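PDB 7COK: 5-ketofructose reductase from Gluconobacter sp., which probably catalyses the pyridine-nucleotide-dependent reduction of 5-ketofructose, as a member of the shikimate dehydrogenase family. Local coordinates for residues 149-155 / 175-181; 136-141 / 163-168. One frame throughout, in Å; residues are numbered along the deposited sequence.

How the contacts relate
The two contacts interlock along the chain. Their segments come in the order 136-141, 149-155, 163-168, 175-181, as helix, strand, helix, strand. Contact 1 pairs strands 150-155 and 175-180 at one edge of the six-stranded parallel sheet. Contact 2 packs helices 134-145 and 158-171 against each other on the sheet face that carries Ile151, Ile153 and Ala178. The centres of the contacts are about 9 Å apart. They meet directly: Ile151 CD1 lies 3.5 Å from Ala140 O, and Ala165 CB rests on the backbone of strand 175-180. Together they form one flank of the Rossmann-type domain, which in this family probably binds the nicotinamide cofactor.

Contact 1 of 2, residues 149-155 / 175-181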
loop_
_atom_site.group_PDB
_atom_site.type_symbol
_atom_site.label_atom_id
_atom_site.label_comp_id
_atom_site.label_asym_id
_atom_site.label_seq_id
_atom_site.Cartn_x
_atom_site.Cartn_y
_atom_site.Cartn_z
ATOM N N ALA A 149 10.237 -15.604 -37.700
ATOM C CA ALA A 149 10.000 -15.524 -39.152
ATOM C C ALA A 149 8.518 -15.616 -39.530
ATOM O O ALA A 149 8.038 -14.889 -40.422
ATOM C CB ALA A 149 10.813 -16.583 -39.884
ATOM N N HIS A 150 7.797 -16.494 -38.843
ATOM C CA HIS A 150 6.460 -16.879 -39.253
ATOM C C HIS A 150 5.631 -17.286 -38.054
ATOM O O HIS A 150 6.079 -18.089 -37.229
ATOM C CB HIS A 150 6.526 -18.037 -40.263
ATOM C CG HIS A 150 5.238 -18.273 -40.975
ATOM N ND1 HIS A 150 4.214 -19.009 -40.425
ATOM C CD2 HIS A 150 4.788 -17.840 -42.180
ATOM C CE1 HIS A 150 3.186 -19.019 -41.255
ATOM N NE2 HIS A 150 3.514 -18.329 -42.333
ATOM N N ILE A 151 4.437 -16.703 -37.958
ATOM C CA ILE A 151 3.557 -16.954 -36.822
ATOM C C ILE A 151 2.187 -17.319 -37.346
ATOM O O ILE A 151 1.560 -16.533 -38.062
ATOM C CB ILE A 151 3.478 -15.757 -35.838
ATOM C CG1 ILE A 151 4.867 -15.407 -35.292
ATOM C CG2 ILE A 151 2.553 -16.088 -34.654
ATOM C CD1 ILE A 151 4.989 -14.014 -34.699
ATOM N N THR A 152 1.731 -18.497 -36.952
ATOM C CA THR A 152 0.417 -19.024 -37.349
ATOM C C THR A 152 -0.449 -18.969 -36.100
ATOM O O THR A 152 -0.043 -19.488 -35.053
ATOM C CB THR A 152 0.486 -20.477 -37.888
ATOM O OG1 THR A 152 1.313 -20.535 -39.053
ATOM C CG2 THR A 152 -0.921 -20.984 -38.280
ATOM N N ILE A 153 -1.613 -18.324 -36.198
ATOM C CA ILE A 153 -2.543 -18.216 -35.080
ATOM C C ILE A 153 -3.753 -19.076 -35.423
ATOM O O ILE A 153 -4.313 -18.938 -36.508
ATOM C CB ILE A 153 -2.951 -16.752 -34.774
ATOM C CG1 ILE A 153 -1.704 -15.888 -34.535
ATOM C CG2 ILE A 153 -3.820 -16.705 -33.533
ATOM C CD1 ILE A 153 -1.159 -15.197 -35.770
ATOM N N VAL A 154 -4.085 -20.000 -34.532
ATOM C CA VAL A 154 -5.100 -21.039 -34.762
ATOM C C VAL A 154 -6.241 -20.783 -33.786
ATOM O O VAL A 154 -6.048 -20.646 -32.572
ATOM C CB VAL A 154 -4.515 -22.488 -34.607
ATOM C CG1 VAL A 154 -5.518 -23.556 -35.019
ATOM C CG2 VAL A 154 -3.280 -22.671 -35.463
ATOM N N ASN A 155 -7.445 -20.618 -34.328
ATOM C CA ASN A 155 -8.596 -20.301 -33.496
ATOM C C ASN A 155 -9.871 -20.813 -34.149
ATOM O O ASN A 155 -9.980 -20.813 -35.369
ATOM C CB ASN A 155 -8.692 -18.775 -33.313
ATOM C CG ASN A 155 -9.464 -18.376 -32.063
ATOM O OD1 ASN A 155 -9.166 -18.816 -30.954
ATOM N ND2 ASN A 155 -10.474 -17.520 -32.244
ATOM N N THR A 175 6.033 -12.700 -40.753
ATOM C CA THR A 175 4.832 -13.091 -41.493
ATOM C C THR A 175 3.820 -13.699 -40.533
ATOM O O THR A 175 4.158 -14.585 -39.753
ATOM C CB THR A 175 5.178 -14.079 -42.624
ATOM O OG1 THR A 175 6.104 -13.439 -43.519
ATOM C CG2 THR A 175 3.924 -14.488 -43.398
ATOM N N GLY A 176 2.593 -13.194 -40.579
ATOM C CA GLY A 176 1.480 -13.741 -39.802
ATOM C C GLY A 176 0.463 -14.431 -40.677
ATOM O O GLY A 176 0.173 -13.966 -41.779
ATOM N N GLU A 177 -0.088 -15.534 -40.176
ATOM C CA GLU A 177 -1.062 -16.364 -40.893
ATOM C C GLU A 177 -2.114 -16.826 -39.901
ATOM O O GLU A 177 -1.787 -17.184 -38.758
ATOM C CB GLU A 177 -0.362 -17.595 -41.463
ATOM C CG GLU A 177 -1.227 -18.455 -42.384
ATOM C CD GLU A 177 -0.604 -19.803 -42.692
ATOM O OE1 GLU A 177 -1.333 -20.714 -43.119
ATOM O OE2 GLU A 177 0.619 -19.965 -42.526
ATOM N N ALA A 178 -3.376 -16.818 -40.325
ATOM C CA ALA A 178 -4.481 -17.336 -39.520
ATOM C C ALA A 178 -5.028 -18.636 -40.078
ATOM O O ALA A 178 -5.115 -18.819 -41.293
ATOM C CB ALA A 178 -5.604 -16.312 -39.450
ATOM N N GLN A 179 -5.400 -19.544 -39.181
ATOM C CA GLN A 179 -6.005 -20.820 -39.581
ATOM C C GLN A 179 -7.180 -21.135 -38.678
ATOM O O GLN A 179 -7.082 -21.034 -37.445
ATOM C CB GLN A 179 -4.987 -21.979 -39.538
ATOM C CG GLN A 179 -3.901 -21.902 -40.602
ATOM C CD GLN A 179 -4.379 -22.264 -42.011
ATOM O OE1 GLN A 179 -5.377 -22.969 -42.195
ATOM N NE2 GLN A 179 -3.642 -21.797 -43.013
ATOM N N ALA A 180 -8.300 -21.520 -39.281
ATOM C CA ALA A 180 -9.458 -21.968 -38.521
ATOM C C ALA A 180 -9.106 -23.292 -37.875
ATOM O O ALA A 180 -8.398 -24.125 -38.479
ATOM C CB ALA A 180 -10.675 -22.122 -39.435
ATOM N N TRP A 181 -9.590 -23.466 -36.651
ATOM C CA TRP A 181 -9.320 -24.664 -35.859
ATOM C C TRP A 181 -10.511 -25.599 -36.006
ATOM O O TRP A 181 -11.625 -25.267 -35.582
ATOM C CB TRP A 181 -9.151 -24.274 -34.398
ATOM C CG TRP A 181 -8.430 -25.272 -33.552
ATOM C CD1 TRP A 181 -8.217 -26.601 -33.814
ATOM C CD2 TRP A 181 -7.864 -25.016 -32.278
ATOM N NE1 TRP A 181 -7.522 -27.179 -32.785
ATOM C CE2 TRP A 181 -7.292 -26.229 -31.822
ATOM C CE3 TRP A 181 -7.750 -23.870 -31.482
ATOM C CZ2 TRP A 181 -6.619 -26.322 -30.592
ATOM C CZ3 TRP A 181 -7.083 -23.962 -30.254
ATOM C CH2 TRP A 181 -6.531 -25.180 -29.823
#
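Strands 150-155 and 175-180 are the two strands of a beta-alpha-beta unit, and they pair in parallel from His150 beside Thr175 to Asn155 beside Ala180. Seven backbone hydrogen bonds join them. The first runs from Thr175 N to Ala149 O (3.0 Å). Ile151 N then binds Thr175 O at 2.8 Å. Glu177 N bonds to Ile151 O, Ile153 N to Glu177 O, Gln179 N to Ile153 O and Asn155 N to Gln179 O. Trp181 N to Asn155 O closes the series. The axes of the two strand segments are 22° apart, in keeping with the twist of the sheet.

The face with His150, Thr152 and Val154 holds most of the side-chain contacts. Glu177 OE2 reaches the edge of the His150 ring, near its plane, 3.0 Å from His150 CE1. Glu177 OE2 is also 3.3 Å from His150 NE2, but the angle is too poor for a hydrogen bond. Ring and carboxylate planes are 77° apart. The extended Glu177 chain lies alongside Thr152 and points the same way. Gln179 folds back at chi2, and Gln179 NE2 gives a short hydrogen bond of 2.6 Å to Glu177 OE1, on the anti side of the carboxylate. This bond probably limits rotation of the carboxylate.

At the far end Val154 CG1 sits over one face of the Trp181 indole. Val154 CG1 lies 4.1 Å from the centroid of the Trp181 five-membered ring, a CH-pi contact. CG1 is placed there by a chi1 of -173°, which turns it opposite the Val154 backbone N. Trp181 NE1 bonds to Pro210 O, so the indole is held by its nitrogen too.

Strand 126-130 pairs with the other edge of strand 150-155, while strand 175-180 is outermost within this chain. This is the outer beta-alpha-beta crossover of a Rossmann fold, made through helix 158-171.

Contact 2 of 2, residues 136-141 / 163-168; sequences ARAIAV and TIAALI
Ala140 and Ile164 form the tight, buried part of this helix contact. The methyl CB of Ala140 meets Ile164 CG2 at 3.7 Å. Ile168 CD1 touches the same methyl and also lies 3.6 Å from Ala140 O. Ile164 CD1 sits against the backbone of the other helix, 3.7 Å from Arg137 N and close to Ala136 CB. Because Ala136 and Ala140 carry only methyls, the isoleucines can come up to the helix backbone. The axes of the two helix segments approach to 10.1 Å, with their directions 23° apart. No hydrogen bond crosses.

Helices 134-145 and 158-171 are successive helices of the Rossmann-type domain, packed side by side on one face of its parallel sheet. Ala136 and Ala140 also touch Ile129 of strand 126-130. Ala136 is the last residue of a GxGxxA pattern, consistent with a dinucleotide-binding turn at the start of helix 134-145.

Farther from the sheet Arg137 and Leu167 are partly exposed, yet packing stays close. Leu167 CD2 fits against Val141 CG2 at 3.6 Å. It also lies over the centre of one face of the Arg137 guanidinium, with Leu167 CD2 3.6 Å from Arg137 CZ. The Arg137 chain reaches this far because it is extended, with chi1 -176° and chi2 and chi3 also near 180°. Only exposed Thr163 is loosely placed, its CG2 4.0 Å from Arg137 NH1. Arg137 NE bonds to Ile89 O, and NH2 weakly to Leu88 O, at the end of helix 84-89. With an alanine at Arg137, Leu167 CD2 would probably lose the flat group it lies against, keeping Val141 CG2, and Ile89 O would lack this donor.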
loop_
_atom_site.group_PDB
_atom_site.type_symbol
_atom_site.label_atom_id
_atom_site.label_comp_id
_atom_site.label_asym_id
_atom_site.label_seq_id
_atom_site.Cartn_x
_atom_site.Cartn_y
_atom_site.Cartn_z
ATOM N N ALA A 136 -2.472 -14.491 -26.508
ATOM C CA ALA A 136 -2.017 -14.782 -27.864
ATOM C C ALA A 136 -1.522 -13.537 -28.634
ATOM O O ALA A 136 -0.461 -13.587 -29.284
ATOM C CB ALA A 136 -3.091 -15.500 -28.652
ATOM N N ARG A 137 -2.295 -12.453 -28.564
ATOM C CA ARG A 137 -1.917 -11.180 -29.184
ATOM C C ARG A 137 -0.557 -10.697 -28.684
ATOM O O ARG A 137 0.317 -10.358 -29.509
ATOM C CB ARG A 137 -3.030 -10.136 -29.013
ATOM C CG ARG A 137 -2.761 -8.825 -29.696
ATOM C CD ARG A 137 -3.871 -7.850 -29.339
ATOM N NE ARG A 137 -3.633 -6.541 -29.946
ATOM C CZ ARG A 137 -4.103 -6.169 -31.138
ATOM N NH1 ARG A 137 -4.854 -6.993 -31.876
ATOM N NH2 ARG A 137 -3.810 -4.968 -31.612
ATOM N N ALA A 138 -0.376 -10.643 -27.353
ATOM C CA ALA A 138 0.902 -10.171 -26.802
ATOM C C ALA A 138 2.077 -11.076 -27.142
ATOM O O ALA A 138 3.161 -10.582 -27.487
ATOM C CB ALA A 138 0.787 -9.949 -25.304
ATOM N N ILE A 139 1.861 -12.381 -27.047
ATOM C CA ILE A 139 2.887 -13.375 -27.376
ATOM C C ILE A 139 3.297 -13.238 -28.858
ATOM O O ILE A 139 4.474 -13.217 -29.171
ATOM C CB ILE A 139 2.442 -14.816 -27.026
ATOM C CG1 ILE A 139 2.499 -14.979 -25.511
ATOM C CG2 ILE A 139 3.362 -15.861 -27.656
ATOM C CD1 ILE A 139 1.723 -16.181 -25.004
ATOM N N ALA A 140 2.317 -13.110 -29.753
ATOM C CA ALA A 140 2.600 -12.932 -31.183
ATOM C C ALA A 140 3.437 -11.665 -31.443
ATOM O O ALA A 140 4.440 -11.711 -32.149
ATOM C CB ALA A 140 1.315 -12.931 -31.992
ATOM N N VAL A 141 3.059 -10.555 -30.802
ATOM C CA VAL A 141 3.822 -9.311 -30.975
ATOM C C VAL A 141 5.241 -9.472 -30.463
ATOM O O VAL A 141 6.174 -9.070 -31.150
ATOM C CB VAL A 141 3.115 -8.100 -30.338
ATOM C CG1 VAL A 141 4.020 -6.851 -30.312
ATOM C CG2 VAL A 141 1.849 -7.784 -31.126
ATOM N N THR A 163 -7.168 -11.161 -37.109
ATOM C CA THR A 163 -6.870 -9.850 -36.509
ATOM C C THR A 163 -5.412 -9.806 -36.035
ATOM O O THR A 163 -4.680 -8.869 -36.339
ATOM C CB THR A 163 -7.835 -9.495 -35.367
ATOM O OG1 THR A 163 -9.172 -9.379 -35.885
ATOM C CG2 THR A 163 -7.448 -8.151 -34.706
ATOM N N ILE A 164 -4.984 -10.863 -35.353
ATOM C CA ILE A 164 -3.608 -10.958 -34.915
ATOM C C ILE A 164 -2.638 -11.149 -36.110
ATOM O O ILE A 164 -1.604 -10.467 -36.194
ATOM C CB ILE A 164 -3.433 -12.011 -33.790
ATOM C CG1 ILE A 164 -4.319 -11.644 -32.580
ATOM C CG2 ILE A 164 -1.959 -12.127 -33.407
ATOM C CD1 ILE A 164 -4.465 -12.706 -31.503
ATOM N N ALA A 165 -2.964 -12.043 -37.047
ATOM C CA ALA A 165 -2.136 -12.198 -38.242
ATOM C C ALA A 165 -1.906 -10.871 -38.989
ATOM O O ALA A 165 -0.753 -10.580 -39.364
ATOM C CB ALA A 165 -2.698 -13.260 -39.178
ATOM N N ALA A 166 -2.981 -10.084 -39.137
ATOM C CA ALA A 166 -2.949 -8.787 -39.825
ATOM C C ALA A 166 -2.047 -7.814 -39.067
ATOM O O ALA A 166 -1.244 -7.121 -39.670
ATOM C CB ALA A 166 -4.351 -8.213 -39.977
ATOM N N LEU A 167 -2.149 -7.811 -37.740
ATOM C CA LEU A 167 -1.270 -6.995 -36.902
ATOM C C LEU A 167 0.202 -7.322 -37.152
ATOM O O LEU A 167 1.023 -6.428 -37.300
ATOM C CB LEU A 167 -1.612 -7.178 -35.420
ATOM C CG LEU A 167 -0.767 -6.441 -34.371
ATOM C CD1 LEU A 167 -0.943 -4.932 -34.436
ATOM C CD2 LEU A 167 -1.162 -6.975 -32.997
ATOM N N ILE A 168 0.520 -8.608 -37.213
ATOM C CA ILE A 168 1.889 -9.045 -37.416
ATOM C C ILE A 168 2.413 -8.609 -38.785
ATOM O O ILE A 168 3.470 -7.994 -38.869
ATOM C CB ILE A 168 2.045 -10.566 -37.129
ATOM C CG1 ILE A 168 1.667 -10.920 -35.672
ATOM C CG2 ILE A 168 3.430 -11.063 -37.511
ATOM C CD1 ILE A 168 2.291 -10.060 -34.580
#